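Local coordinates for protein ferulic acid decarboxylase 1 (Candida dubliniensis, PDB 4ZAD) that probably catalyses the reversible decarboxylation of aromatic acrylic acids such as ferulic, p-coumaric and cinnamic acid, using a prenylated flavin cofactor, at residues E28-L33 / N54-P59; I138-L143 / N308-R313; A371-T376 / I420-F425; E388-V393 / I413-D418. All blocks are in the same frame, centred on the assembly; numbering follows the deposited sequence.

Contact 1 (E28-L33 / N54-P59); sequences EVDPNL and NLKQDP
Two backbone hydrogen bonds join Val29 to the loop that passes it. Val29 N donates to Asn54 O at 3.1 Å, and Lys56 N donates to Val29 O at 2.9 Å. Both bonds flank Leu55, so Val29 and Leu55 form a single parallel bridge. Two CA-H...O contacts run beside them. Glu28 CA lies 3.1 Å from Asn54 O, and Leu55 CA faces Val29 O. The bridge prolongs, past their ends, the parallel pairing of strands 22-25 and 49-52 in the N-terminal UbiD domain. These strands and helix 34-45 between them make a beta-alpha-beta unit. Val29 and Leu55 both rest on that helix, and Val29 also packs on Tyr511 of the second subunit.

The charged side chains meet mainly through carbon. Lys56 leaves the backbone with CG anti to N (chi1 -180°). This lays CB, CG and CD along the Glu28 carboxylate, with OE2 3.5 Å from CD. The two chains cross at a slant, and NZ stays 5.9 Å from Glu28 OE2. Asp30 runs beside Lys56 in the same direction. Asp30 OD2 is 4.5 Å from Lys56 NZ, so these opposite charges are near each other but not in contact. Asp30 OD1 instead accepts from Asn32 N, above the carboxylate plane, in an Asx turn.

Apolar packing is lighter. Pro31 CD sits 4.3 Å from Leu55 CD2 and also touches Lys56 O.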
# COMPACT_ATOMS: atom_id res chain seq x y z
N GLU A 28 -25.56 -27.12 7.03
CA GLU A 28 -25.45 -27.41 5.61
C GLU A 28 -25.04 -26.15 4.84
O GLU A 28 -25.66 -25.09 4.96
CB GLU A 28 -26.73 -27.99 5.03
CG GLU A 28 -26.51 -28.50 3.61
CD GLU A 28 -27.81 -28.91 2.92
OE1 GLU A 28 -28.29 -30.03 3.20
OE2 GLU A 28 -28.32 -28.10 2.08
N VAL A 29 -23.97 -26.29 4.06
CA VAL A 29 -23.45 -25.23 3.18
C VAL A 29 -23.40 -25.80 1.77
O VAL A 29 -23.09 -26.98 1.58
CB VAL A 29 -22.03 -24.81 3.63
CG1 VAL A 29 -21.42 -23.77 2.67
CG2 VAL A 29 -22.09 -24.30 5.07
N ASP A 30 -23.73 -24.95 0.79
CA ASP A 30 -23.91 -25.37 -0.61
C ASP A 30 -22.59 -25.19 -1.31
O ASP A 30 -22.00 -24.13 -1.24
CB ASP A 30 -25.01 -24.55 -1.31
CG ASP A 30 -25.44 -25.13 -2.68
OD1 ASP A 30 -24.87 -26.13 -3.15
OD2 ASP A 30 -26.35 -24.58 -3.33
N PRO A 31 -22.10 -26.25 -1.98
CA PRO A 31 -20.89 -26.14 -2.83
C PRO A 31 -20.99 -25.08 -3.91
O PRO A 31 -19.98 -24.44 -4.29
CB PRO A 31 -20.80 -27.53 -3.47
CG PRO A 31 -21.45 -28.45 -2.48
CD PRO A 31 -22.48 -27.65 -1.72
N ASN A 32 -22.20 -24.89 -4.41
CA ASN A 32 -22.48 -23.80 -5.33
C ASN A 32 -22.45 -22.46 -4.62
O ASN A 32 -23.46 -22.03 -4.06
CB ASN A 32 -23.81 -24.00 -6.04
CG ASN A 32 -24.03 -22.97 -7.13
OD1 ASN A 32 -23.07 -22.40 -7.63
ND2 ASN A 32 -25.29 -22.74 -7.51
N LEU A 33 -21.27 -21.84 -4.62
CA LEU A 33 -21.01 -20.44 -4.27
C LEU A 33 -20.84 -20.12 -2.81
O LEU A 33 -20.28 -19.08 -2.53
CB LEU A 33 -22.01 -19.46 -4.88
CG LEU A 33 -21.96 -19.30 -6.41
CD1 LEU A 33 -23.03 -18.32 -6.90
CD2 LEU A 33 -20.55 -18.89 -6.92
N ASN A 54 -20.69 -30.63 6.75
CA ASN A 54 -22.03 -30.91 6.21
C ASN A 54 -22.26 -30.12 4.95
O ASN A 54 -22.85 -29.07 4.98
CB ASN A 54 -23.11 -30.59 7.27
CG ASN A 54 -24.55 -31.04 6.87
OD1 ASN A 54 -24.78 -31.67 5.82
ND2 ASN A 54 -25.51 -30.71 7.72
N LEU A 55 -21.74 -30.65 3.84
CA LEU A 55 -21.91 -30.05 2.53
C LEU A 55 -23.22 -30.55 1.91
O LEU A 55 -23.69 -31.65 2.26
CB LEU A 55 -20.71 -30.40 1.65
CG LEU A 55 -19.43 -29.57 1.82
CD1 LEU A 55 -18.31 -30.09 0.93
CD2 LEU A 55 -19.68 -28.10 1.52
N LYS A 56 -23.82 -29.76 1.02
CA LYS A 56 -25.06 -30.16 0.36
C LYS A 56 -24.72 -31.13 -0.72
O LYS A 56 -24.03 -30.77 -1.67
CB LYS A 56 -25.84 -28.99 -0.24
CG LYS A 56 -27.19 -29.40 -0.94
CD LYS A 56 -28.03 -28.17 -1.39
CE LYS A 56 -29.22 -28.51 -2.33
NZ LYS A 56 -28.97 -28.17 -3.81
N GLN A 57 -25.25 -32.35 -0.59
CA GLN A 57 -24.86 -33.48 -1.42
C GLN A 57 -25.84 -33.77 -2.55
O GLN A 57 -27.06 -33.58 -2.42
CB GLN A 57 -24.68 -34.72 -0.55
CG GLN A 57 -23.38 -34.70 0.26
CD GLN A 57 -22.14 -35.17 -0.55
OE1 GLN A 57 -22.02 -34.91 -1.77
NE2 GLN A 57 -21.22 -35.85 0.14
N ASP A 58 -25.27 -34.19 -3.67
CA ASP A 58 -26.03 -34.66 -4.81
C ASP A 58 -26.51 -36.07 -4.41
O ASP A 58 -25.74 -36.83 -3.82
CB ASP A 58 -25.15 -34.66 -6.07
CG ASP A 58 -25.91 -35.09 -7.30
OD1 ASP A 58 -26.22 -36.29 -7.44
OD2 ASP A 58 -26.20 -34.22 -8.14
N PRO A 59 -27.78 -36.42 -4.71
CA PRO A 59 -28.28 -37.72 -4.26
C PRO A 59 -27.58 -38.94 -4.87
O PRO A 59 -27.53 -39.97 -4.20
CB PRO A 59 -29.76 -37.69 -4.67
CG PRO A 59 -30.08 -36.25 -4.76
CD PRO A 59 -28.86 -35.65 -5.36

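Contact 2 (I138-L143 / N308-R313); sequences IDLTKL and NHISYR
Ile138 and Ile310 point at each other where a loop packs on a strand. Their side chains meet at an angle rather than end to end. The methyl CD1 of Ile310 reaches the base of the Ile138 side chain. It lies 3.9 Å from Ile138 CG1 and 4.0 Å from Ile138 CG2, so it touches both branches.

Ile138 in turn extends past this methyl to the strand backbone. Its CG1 is anti to the carbonyl carbon (chi1 -70°), and the chain stretches on so that CD1 comes up against the peptide between Asn308 and His309. Ile138 CD1 is 3.7 Å from Asn308 C and equally close to His309 N. A methyl therefore covers this peptide where the strand is irregular: Asn308 and His309 both face Glu273, which makes a classic beta bulge.

Leu140 adds a lesser touch. Its CB does not point straight across, but the end of the side chain swings in and puts CD2 4.3 Å from Ile310 CD1. No hydrogen bond links the two segments. The packing is buried, and Ile310 also touches Phe272 while Ile138 rests on Leu133.

The arrangement is a loop packed on one face of an antiparallel sheet. Strand 300-312 runs between strands 131-134 and 270-277 there, in the Rift-related domain of the UbiD family.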
# COMPACT_ATOMS: atom_id res chain seq x y z
N ILE A 138 -16.81 -44.44 -10.89
CA ILE A 138 -16.45 -43.05 -10.64
C ILE A 138 -17.38 -42.14 -11.40
O ILE A 138 -17.64 -42.40 -12.57
CB ILE A 138 -15.00 -42.72 -11.10
CG1 ILE A 138 -13.97 -43.40 -10.22
CG2 ILE A 138 -14.74 -41.23 -11.07
CD1 ILE A 138 -12.70 -43.75 -10.96
N ASP A 139 -17.84 -41.09 -10.73
CA ASP A 139 -18.65 -40.02 -11.35
C ASP A 139 -18.45 -38.69 -10.61
O ASP A 139 -19.12 -38.39 -9.61
CB ASP A 139 -20.14 -40.40 -11.39
CG ASP A 139 -20.97 -39.44 -12.22
OD1 ASP A 139 -20.60 -38.26 -12.36
OD2 ASP A 139 -22.03 -39.86 -12.72
N LEU A 140 -17.51 -37.89 -11.14
CA LEU A 140 -17.03 -36.67 -10.50
C LEU A 140 -18.12 -35.60 -10.43
O LEU A 140 -18.09 -34.72 -9.56
CB LEU A 140 -15.78 -36.17 -11.24
CG LEU A 140 -14.56 -37.11 -11.28
CD1 LEU A 140 -13.44 -36.54 -12.16
CD2 LEU A 140 -14.02 -37.40 -9.89
N THR A 141 -19.09 -35.70 -11.35
CA THR A 141 -20.28 -34.83 -11.45
C THR A 141 -21.09 -34.83 -10.15
O THR A 141 -21.69 -33.80 -9.78
CB THR A 141 -21.15 -35.32 -12.70
OG1 THR A 141 -20.40 -35.08 -13.89
CG2 THR A 141 -22.55 -34.66 -12.83
N LYS A 142 -21.08 -35.95 -9.44
CA LYS A 142 -21.92 -36.14 -8.25
C LYS A 142 -21.28 -35.75 -6.92
O LYS A 142 -21.98 -35.59 -5.91
CB LYS A 142 -22.43 -37.59 -8.19
CG LYS A 142 -23.11 -38.08 -9.51
CD LYS A 142 -24.30 -37.20 -9.91
CE LYS A 142 -24.97 -37.69 -11.19
NZ LYS A 142 -25.57 -36.60 -12.03
N LEU A 143 -19.96 -35.56 -6.93
CA LEU A 143 -19.24 -35.12 -5.72
C LEU A 143 -19.49 -33.63 -5.42
O LEU A 143 -19.81 -32.86 -6.33
CB LEU A 143 -17.74 -35.42 -5.87
CG LEU A 143 -17.40 -36.91 -6.08
CD1 LEU A 143 -15.89 -37.10 -6.30
CD2 LEU A 143 -17.88 -37.70 -4.90
N ASN A 308 -8.91 -43.00 -13.90
CA ASN A 308 -9.31 -44.40 -13.94
C ASN A 308 -9.56 -45.00 -12.55
O ASN A 308 -10.14 -46.05 -12.45
CB ASN A 308 -8.21 -45.29 -14.60
CG ASN A 308 -7.84 -44.88 -16.06
OD1 ASN A 308 -6.68 -45.12 -16.48
ND2 ASN A 308 -8.79 -44.28 -16.82
N HIS A 309 -9.08 -44.38 -11.49
CA HIS A 309 -9.14 -44.99 -10.16
C HIS A 309 -9.23 -43.91 -9.12
O HIS A 309 -8.94 -42.77 -9.42
CB HIS A 309 -7.89 -45.87 -9.89
CG HIS A 309 -8.06 -46.81 -8.74
ND1 HIS A 309 -8.76 -48.00 -8.84
CD2 HIS A 309 -7.62 -46.73 -7.46
CE1 HIS A 309 -8.72 -48.62 -7.67
NE2 HIS A 309 -8.04 -47.87 -6.81
N ILE A 310 -9.69 -44.26 -7.92
CA ILE A 310 -9.70 -43.36 -6.78
C ILE A 310 -9.63 -44.23 -5.53
O ILE A 310 -10.34 -45.24 -5.41
CB ILE A 310 -10.98 -42.51 -6.66
CG1 ILE A 310 -11.09 -41.49 -7.79
CG2 ILE A 310 -11.05 -41.78 -5.28
CD1 ILE A 310 -12.45 -40.75 -7.78
N SER A 311 -8.75 -43.85 -4.62
CA SER A 311 -8.65 -44.49 -3.33
C SER A 311 -8.89 -43.37 -2.33
O SER A 311 -8.54 -42.24 -2.61
CB SER A 311 -7.28 -45.17 -3.17
OG SER A 311 -6.21 -44.23 -3.08
N TYR A 312 -9.54 -43.66 -1.21
CA TYR A 312 -9.89 -42.63 -0.22
C TYR A 312 -10.17 -43.22 1.15
O TYR A 312 -10.64 -44.35 1.28
CB TYR A 312 -11.10 -41.82 -0.68
CG TYR A 312 -12.35 -42.64 -0.82
CD1 TYR A 312 -12.62 -43.33 -1.98
CD2 TYR A 312 -13.26 -42.72 0.22
CE1 TYR A 312 -13.76 -44.09 -2.11
CE2 TYR A 312 -14.43 -43.50 0.09
CZ TYR A 312 -14.65 -44.17 -1.07
OH TYR A 312 -15.77 -44.91 -1.21
N ARG A 313 -9.87 -42.45 2.19
CA ARG A 313 -10.02 -42.93 3.56
C ARG A 313 -11.43 -42.69 4.07
O ARG A 313 -12.24 -42.10 3.40
CB ARG A 313 -9.01 -42.23 4.46
CG ARG A 313 -9.32 -40.77 4.73
CD ARG A 313 -8.20 -40.08 5.50
NE ARG A 313 -7.78 -40.81 6.70
CZ ARG A 313 -6.67 -40.56 7.37
NH1 ARG A 313 -5.86 -39.60 6.97
NH2 ARG A 313 -6.36 -41.27 8.42

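Contact 3 (A371-T376 / I420-F425); sequences AVKINT and IDIFDF
Ile420 O is lined by the far half of the Lys373 side chain. Lys373 CE is nearest to this oxygen at 3.2 Å, and CD lies 3.3 Å from it. Lys373 NZ is 3.6 Å from Ile420 O, and the pair is not a hydrogen bond. Lys373 NZ makes a long, weak ion pair with Glu357. The contact belongs to the C-terminal UbiD domain. It sets strand 369-374 of a mixed sheet against the loop that leads from strand 412-417 into helix 425-434.

The loop is shaped by a type I beta turn from Asp421 to Asp424. An Asx turn is built into it: Phe423 N donates to Asp421 OD1 at 3.0 Å, coming from above the carboxylate plane. The same carboxylate oxygen lies at the edge of the Phe423 ring, in its plane. Asp424 then takes the N-cap of helix 425-434, its OD1 accepting a weak hydrogen bond from Lys426 N. The Phe423 ring stacks on Phe360, from strand 356-360, which pairs antiparallel with 369-374.

The turn presents Ile422 to the strand. Lys373 and Ala371, two residues apart, send their CB atoms to the same side, and Ile422 lies over both. Its CG1 stands between the backbone N and the carbonyl carbon (chi1 60°), which leaves CG2 to point at the strand. Ile422 CG2 is 3.8 Å from Ala371 CB and 3.9 Å from Lys373 CB. The other branch ends with Ile422 CD1 3.9 Å from Ala371 O.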
# COMPACT_ATOMS: atom_id res chain seq x y z
N ALA A 371 10.23 -7.34 -3.56
CA ALA A 371 11.09 -6.39 -2.89
C ALA A 371 12.42 -7.08 -2.69
O ALA A 371 12.44 -8.27 -2.30
CB ALA A 371 10.49 -5.98 -1.54
N VAL A 372 13.50 -6.34 -2.92
CA VAL A 372 14.87 -6.85 -2.70
C VAL A 372 15.64 -5.97 -1.74
O VAL A 372 16.00 -4.86 -2.08
CB VAL A 372 15.61 -6.90 -4.04
CG1 VAL A 372 17.09 -7.22 -3.84
CG2 VAL A 372 14.94 -7.92 -4.94
N LYS A 373 15.89 -6.44 -0.54
CA LYS A 373 16.50 -5.61 0.49
C LYS A 373 18.04 -5.67 0.43
O LYS A 373 18.63 -6.71 0.67
CB LYS A 373 16.02 -6.05 1.85
CG LYS A 373 16.56 -5.22 3.00
CD LYS A 373 15.93 -5.64 4.34
CE LYS A 373 16.49 -4.79 5.48
NZ LYS A 373 16.03 -5.26 6.80
N ILE A 374 18.67 -4.54 0.11
CA ILE A 374 20.11 -4.38 -0.13
C ILE A 374 20.80 -3.75 1.07
O ILE A 374 20.38 -2.72 1.56
CB ILE A 374 20.35 -3.39 -1.33
CG1 ILE A 374 19.64 -3.89 -2.61
CG2 ILE A 374 21.80 -3.13 -1.55
CD1 ILE A 374 19.91 -5.35 -2.97
N ASN A 375 21.86 -4.41 1.53
CA ASN A 375 22.82 -3.86 2.46
C ASN A 375 23.66 -2.76 1.79
O ASN A 375 24.57 -3.06 1.01
CB ASN A 375 23.73 -5.00 2.91
CG ASN A 375 24.73 -4.58 3.99
OD1 ASN A 375 25.54 -3.66 3.80
ND2 ASN A 375 24.68 -5.26 5.13
N THR A 376 23.38 -1.50 2.08
CA THR A 376 24.11 -0.37 1.44
C THR A 376 25.63 -0.35 1.70
O THR A 376 26.38 0.03 0.81
CB THR A 376 23.50 1.01 1.81
OG1 THR A 376 23.42 1.17 3.22
CG2 THR A 376 22.11 1.11 1.26
N ILE A 420 14.60 -0.52 5.50
CA ILE A 420 13.22 -0.90 5.26
C ILE A 420 13.04 -2.39 5.54
O ILE A 420 13.70 -3.24 4.89
CB ILE A 420 12.82 -0.64 3.77
CG1 ILE A 420 12.96 0.84 3.44
CG2 ILE A 420 11.43 -1.10 3.49
CD1 ILE A 420 12.19 1.68 4.29
N ASP A 421 12.17 -2.71 6.50
CA ASP A 421 11.74 -4.10 6.72
C ASP A 421 10.76 -4.37 5.58
O ASP A 421 9.64 -3.90 5.58
CB ASP A 421 11.13 -4.26 8.12
CG ASP A 421 10.43 -5.61 8.35
OD1 ASP A 421 10.50 -6.51 7.50
OD2 ASP A 421 9.76 -5.77 9.42
N ILE A 422 11.24 -5.09 4.57
CA ILE A 422 10.45 -5.33 3.37
C ILE A 422 9.18 -6.14 3.63
O ILE A 422 8.32 -6.19 2.77
CB ILE A 422 11.26 -5.99 2.21
CG1 ILE A 422 11.83 -7.35 2.64
CG2 ILE A 422 12.30 -5.02 1.70
CD1 ILE A 422 12.60 -8.09 1.56
N PHE A 423 9.09 -6.76 4.81
CA PHE A 423 7.95 -7.56 5.17
C PHE A 423 6.84 -6.72 5.73
O PHE A 423 5.75 -7.21 5.93
CB PHE A 423 8.32 -8.66 6.19
CG PHE A 423 9.24 -9.71 5.63
CD1 PHE A 423 10.63 -9.50 5.61
CD2 PHE A 423 8.71 -10.88 5.06
CE1 PHE A 423 11.48 -10.45 5.08
CE2 PHE A 423 9.57 -11.86 4.55
CZ PHE A 423 10.95 -11.63 4.54
N ASP A 424 7.13 -5.45 6.01
CA ASP A 424 6.12 -4.53 6.54
C ASP A 424 5.76 -3.53 5.44
O ASP A 424 6.55 -2.64 5.10
CB ASP A 424 6.71 -3.83 7.77
CG ASP A 424 5.85 -2.72 8.27
OD1 ASP A 424 4.70 -2.59 7.78
OD2 ASP A 424 6.34 -1.99 9.16
N PHE A 425 4.56 -3.68 4.90
CA PHE A 425 4.20 -3.00 3.67
C PHE A 425 4.14 -1.49 3.81
O PHE A 425 4.37 -0.79 2.83
CB PHE A 425 2.88 -3.54 3.12
CG PHE A 425 2.54 -3.01 1.75
CD1 PHE A 425 3.26 -3.43 0.63
CD2 PHE A 425 1.53 -2.06 1.59
CE1 PHE A 425 3.00 -2.92 -0.60
CE2 PHE A 425 1.24 -1.59 0.33
CZ PHE A 425 1.99 -2.01 -0.76

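Contact 4 (E388-V393 / I413-D418); sequences ELSNLV and IILVGD
No flat group takes part where Leu415 meets Leu389, Ser390 and Val393. The contact is made by branched aliphatic side chains and one hydroxyl. Leu415 is the main one. Its CG is anti to the carbonyl carbon (chi1 -56°), and the fork beyond it divides its two methyls between residues of the helix. Leu415 CD1 goes to the turn at 389-390. It is 4.2 Å from Leu389 CG and 3.8 Å from Ser390 OG. The methyl gives the hydroxyl van der Waals contact alone; Ser390 OG is hydrogen-bonded to Ala386 O, one turn earlier.

Leu415 CD2 goes to Val393 CG2, at 4.0 Å. These two side chains pass alongside each other in opposite directions. Val393 is also a fork. Its CG1 turns to Ile413, two residues before Leu415 on the same face of the strand, and lies 4.0 Å from Ile413 CG2, where the two side chains meet at a slant. One valine thus spans two strand residues, and one leucine spans three helix residues.

The axes of helix 388-393 and strand 413-417 come within 10.5 Å, at 134° between their directions. Helix 386-399 lies in the connection between the adjacent parallel strands 369-374 and 412-417, after the short helix 376-381, a beta-alpha-beta crossover. Ile413 and Leu415 face helix 386-399, and Ser390 also touches Val472 and Thr474 of strand 470-475. Ile414 and Val416 turn to the other side of the sheet, where helix 425-434 covers them.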
# COMPACT_ATOMS: atom_id res chain seq x y z
N GLU A 388 23.47 -0.28 -13.64
CA GLU A 388 24.26 -1.50 -13.71
C GLU A 388 23.82 -2.57 -12.68
O GLU A 388 23.83 -3.77 -13.01
CB GLU A 388 25.74 -1.16 -13.63
CG GLU A 388 26.28 -0.65 -15.03
CD GLU A 388 27.22 0.55 -14.93
OE1 GLU A 388 26.90 1.63 -15.53
OE2 GLU A 388 28.27 0.40 -14.25
N LEU A 389 23.42 -2.15 -11.48
CA LEU A 389 22.89 -3.12 -10.54
C LEU A 389 21.54 -3.64 -11.05
O LEU A 389 21.25 -4.81 -10.91
CB LEU A 389 22.81 -2.55 -9.12
CG LEU A 389 22.21 -3.44 -8.03
CD1 LEU A 389 22.96 -4.71 -7.89
CD2 LEU A 389 22.27 -2.69 -6.74
N SER A 390 20.76 -2.79 -11.68
CA SER A 390 19.46 -3.20 -12.19
C SER A 390 19.55 -4.12 -13.39
O SER A 390 18.71 -4.99 -13.56
CB SER A 390 18.63 -1.99 -12.56
OG SER A 390 18.48 -1.19 -11.43
N ASN A 391 20.53 -3.89 -14.24
CA ASN A 391 20.83 -4.78 -15.37
C ASN A 391 21.25 -6.16 -14.86
O ASN A 391 20.74 -7.20 -15.35
CB ASN A 391 21.94 -4.17 -16.21
CG ASN A 391 21.97 -4.68 -17.62
OD1 ASN A 391 21.65 -5.84 -17.91
ND2 ASN A 391 22.38 -3.80 -18.52
N LEU A 392 22.13 -6.18 -13.85
CA LEU A 392 22.53 -7.45 -13.25
C LEU A 392 21.37 -8.19 -12.61
O LEU A 392 21.24 -9.39 -12.82
CB LEU A 392 23.58 -7.26 -12.16
CG LEU A 392 24.24 -8.58 -11.76
CD1 LEU A 392 24.95 -9.11 -13.00
CD2 LEU A 392 25.25 -8.43 -10.62
N VAL A 393 20.58 -7.51 -11.78
CA VAL A 393 19.49 -8.15 -11.09
C VAL A 393 18.51 -8.72 -12.12
O VAL A 393 18.22 -9.89 -12.12
CB VAL A 393 18.76 -7.17 -10.07
CG1 VAL A 393 17.36 -7.73 -9.60
CG2 VAL A 393 19.66 -6.85 -8.86
N ILE A 413 10.63 -5.51 -9.85
CA ILE A 413 11.59 -5.87 -8.82
C ILE A 413 11.97 -4.54 -8.23
O ILE A 413 12.18 -3.58 -8.98
CB ILE A 413 12.84 -6.53 -9.37
CG1 ILE A 413 12.49 -7.66 -10.35
CG2 ILE A 413 13.73 -7.00 -8.20
CD1 ILE A 413 11.72 -8.85 -9.73
N ILE A 414 12.04 -4.47 -6.90
CA ILE A 414 12.13 -3.22 -6.22
C ILE A 414 13.35 -3.22 -5.34
O ILE A 414 13.43 -3.95 -4.40
CB ILE A 414 10.91 -3.02 -5.40
CG1 ILE A 414 9.71 -2.80 -6.34
CG2 ILE A 414 11.10 -1.83 -4.49
CD1 ILE A 414 8.43 -2.56 -5.62
N LEU A 415 14.36 -2.45 -5.69
CA LEU A 415 15.60 -2.49 -4.95
C LEU A 415 15.53 -1.39 -3.90
O LEU A 415 15.27 -0.25 -4.23
CB LEU A 415 16.76 -2.29 -5.89
CG LEU A 415 16.85 -3.27 -7.07
CD1 LEU A 415 18.01 -2.83 -8.05
CD2 LEU A 415 17.02 -4.71 -6.68
N VAL A 416 15.72 -1.76 -2.64
CA VAL A 416 15.64 -0.83 -1.56
C VAL A 416 16.77 -1.05 -0.55
O VAL A 416 17.29 -2.15 -0.42
CB VAL A 416 14.27 -0.89 -0.87
CG1 VAL A 416 14.02 -2.26 -0.20
CG2 VAL A 416 14.17 0.24 0.12
N GLY A 417 17.16 0.01 0.14
CA GLY A 417 18.21 -0.07 1.15
C GLY A 417 17.71 -0.69 2.43
O GLY A 417 16.51 -0.93 2.59
N ASP A 418 18.62 -0.93 3.35
CA ASP A 418 18.42 -1.90 4.42
C ASP A 418 17.79 -1.28 5.65
O ASP A 418 17.82 -1.89 6.70
CB ASP A 418 19.79 -2.54 4.78
CG ASP A 418 20.80 -1.51 5.31
OD1 ASP A 418 20.70 -1.17 6.51
OD2 ASP A 418 21.59 -0.96 4.51

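In the fold
Contact 1 comes first in the chain and closes the loop through helix 34-45 in the N-terminal domain. Contact 2 follows and closes a much longer loop, from 138-143 to the end of strand 300-312. Their centres are about 17 Å apart, and they touch where Asp58 packs on Lys142, so the N-terminal and Rift-related domains meet there. Contacts 3 and 4 lie on the opposite side of the chain's centre from contacts 1 and 2, in the C-terminal domain. Contact 4 falls within the span of contact 3. The two share one sheet: strands 369-374 and 412-417 are neighbours, with probable hydrogen bonds such as Val372 N to Ile414 O.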